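Local coordinates for RagB/SusD domain protein (Flavobacterium johnsoniae, PDB 5J90), which binds chitin as a SusD homolog encoded in a chitin utilization locus, and probably serves as an outer-membrane lipoprotein in polysaccharide capture, at residues N401-A406 against N413-Q418. Numbering follows the deposited sequence.
Sequences NNVTVA and NEVKLQ
Gln418 reaches from its helix to Asn401, whose side chain extends from the loop to meet it. Gln418 NE2 donates to Asn401 OD1 at 2.9 Å, with a nearly straight N-H...O angle of 167°. The acceptor lies in the amide plane of Gln418. The two amide planes are turned 58° against each other, and the donor stands well above the Asn401 carbonyl plane. An extended chain, with CG anti to the backbone N (chi1 -176°), carries the Gln418 amide this far. Asn401 OD1 also accepts from Lys446 N, and Asn401 ND2 bonds to Thr422 OG1 one turn further along the helix. These bonds should fix the rotation of the Asn401 amide. In the mainly helical, TPR-related SusD fold, the contact joins a long irregular loop to the first turns of helix 413-428, which directly follows that loop. A water gives a second link: it accepts from Gln418 NE2 at 3.0 Å and from Asn402 N at 2.9 Å. Val403 packs over one face of the Gln418 amide. Its CB lies 4.0 Å from Gln418 CD, and its CG1 is 4.0 Å from Gln418 NE2. The other methyl, Val403 CG2, meets Val415 CG1 at 4.3 Å, a loose apolar touch one turn back on the helix. Next on the helix, Lys419 bonds through NZ to the carbonyl oxygens of Thr404 and Ala406, further along the loop.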
loop_
_atom_site.group_PDB
_atom_site.type_symbol
_atom_site.label_atom_id
_atom_site.label_comp_id
_atom_site.label_asym_id
_atom_site.label_seq_id
_atom_site.Cartn_x
_atom_site.Cartn_y
_atom_site.Cartn_z
ATOM N N ASN A 401 15.489 0.596 -20.728
ATOM C CA ASN A 401 16.364 0.124 -19.653
ATOM C C ASN A 401 17.786 0.589 -19.937
ATOM O O ASN A 401 18.625 -0.153 -20.471
ATOM C CB ASN A 401 16.297 -1.401 -19.477
ATOM C CG ASN A 401 16.744 -1.842 -18.088
ATOM O OD1 ASN A 401 16.264 -1.321 -17.080
ATOM N ND2 ASN A 401 17.673 -2.779 -18.027
ATOM N N ASN A 402 18.041 1.845 -19.600
ATOM C CA ASN A 402 19.247 2.519 -20.062
ATOM C C ASN A 402 20.315 2.520 -18.991
ATOM O O ASN A 402 20.541 3.509 -18.297
ATOM C CB ASN A 402 18.894 3.921 -20.554
ATOM C CG ASN A 402 17.850 3.887 -21.653
ATOM O OD1 ASN A 402 17.885 3.015 -22.528
ATOM N ND2 ASN A 402 16.900 4.814 -21.605
ATOM N N VAL A 403 20.947 1.363 -18.853
ATOM C CA VAL A 403 21.962 1.122 -17.846
ATOM C C VAL A 403 22.963 0.125 -18.429
ATOM O O VAL A 403 22.586 -0.771 -19.191
ATOM C CB VAL A 403 21.321 0.567 -16.539
ATOM C CG1 VAL A 403 20.674 -0.790 -16.780
ATOM C CG2 VAL A 403 22.334 0.489 -15.421
ATOM N N THR A 404 24.235 0.286 -18.091
ATOM C CA THR A 404 25.256 -0.642 -18.554
ATOM C C THR A 404 25.413 -1.793 -17.567
ATOM O O THR A 404 24.860 -1.770 -16.464
ATOM C CB THR A 404 26.622 0.050 -18.690
ATOM O OG1 THR A 404 27.032 0.523 -17.406
ATOM C CG2 THR A 404 26.537 1.217 -19.655
ATOM N N VAL A 405 26.198 -2.792 -17.947
ATOM C CA VAL A 405 26.451 -3.917 -17.066
ATOM C C VAL A 405 27.440 -3.566 -15.956
ATOM O O VAL A 405 27.226 -3.916 -14.798
ATOM C CB VAL A 405 26.975 -5.147 -17.841
ATOM C CG1 VAL A 405 27.304 -6.268 -16.870
ATOM C CG2 VAL A 405 25.949 -5.623 -18.856
ATOM N N ALA A 406 28.523 -2.869 -16.309
ATOM C CA ALA A 406 29.634 -2.650 -15.385
ATOM C C ALA A 406 29.226 -1.982 -14.076
ATOM O O ALA A 406 28.485 -0.997 -14.073
ATOM C CB ALA A 406 30.739 -1.833 -16.064
ATOM N N ASN A 413 22.125 4.313 -5.319
ATOM C CA ASN A 413 21.535 3.039 -4.919
ATOM C C ASN A 413 20.490 2.552 -5.916
ATOM O O ASN A 413 20.392 1.348 -6.168
ATOM C CB ASN A 413 20.939 3.126 -3.511
ATOM C CG ASN A 413 22.005 3.164 -2.433
ATOM O OD1 ASN A 413 23.125 2.697 -2.638
ATOM N ND2 ASN A 413 21.662 3.718 -1.278
ATOM N N GLU A 414 19.710 3.470 -6.479
ATOM C CA GLU A 414 18.730 3.092 -7.499
ATOM C C GLU A 414 19.380 2.511 -8.750
ATOM O O GLU A 414 18.894 1.515 -9.290
ATOM C CB GLU A 414 17.810 4.254 -7.869
ATOM C CG GLU A 414 16.786 4.602 -6.785
ATOM C CD GLU A 414 15.676 3.564 -6.599
ATOM O OE1 GLU A 414 15.584 2.579 -7.371
ATOM O OE2 GLU A 414 14.880 3.749 -5.659
ATOM N N VAL A 415 20.475 3.111 -9.215
ATOM C CA VAL A 415 21.150 2.591 -10.400
ATOM C C VAL A 415 21.810 1.243 -10.092
ATOM O O VAL A 415 21.738 0.321 -10.912
ATOM C CB VAL A 415 22.152 3.610 -10.994
ATOM C CG1 VAL A 415 23.118 2.920 -11.962
ATOM C CG2 VAL A 415 21.395 4.727 -11.700
ATOM N N LYS A 416 22.409 1.116 -8.909
ATOM C CA LYS A 416 22.971 -0.160 -8.479
ATOM C C LYS A 416 21.897 -1.248 -8.463
ATOM O O LYS A 416 22.122 -2.355 -8.969
ATOM C CB LYS A 416 23.639 -0.023 -7.108
ATOM C CG LYS A 416 24.942 0.793 -7.141
ATOM C CD LYS A 416 25.471 1.083 -5.747
ATOM C CE LYS A 416 26.854 1.736 -5.829
ATOM N NZ LYS A 416 27.406 2.034 -4.476
ATOM N N LEU A 417 20.729 -0.926 -7.899
ATOM C CA LEU A 417 19.640 -1.882 -7.859
ATOM C C LEU A 417 19.154 -2.206 -9.267
ATOM O O LEU A 417 18.881 -3.363 -9.568
ATOM C CB LEU A 417 18.485 -1.366 -6.991
ATOM C CG LEU A 417 17.320 -2.353 -6.817
ATOM C CD1 LEU A 417 17.777 -3.629 -6.149
ATOM C CD2 LEU A 417 16.181 -1.704 -6.018
ATOM N N GLN A 418 19.047 -1.200 -10.133
ATOM C CA GLN A 418 18.648 -1.443 -11.516
ATOM C C GLN A 418 19.587 -2.430 -12.210
ATOM O O GLN A 418 19.136 -3.302 -12.957
ATOM C CB GLN A 418 18.544 -0.126 -12.296
ATOM C CG GLN A 418 18.029 -0.290 -13.715
ATOM C CD GLN A 418 17.899 1.037 -14.452
ATOM O OE1 GLN A 418 18.324 2.085 -13.949
ATOM N NE2 GLN A 418 17.323 1.000 -15.649
HETATM O O HOH W 1 17.084 3.451 -17.353
#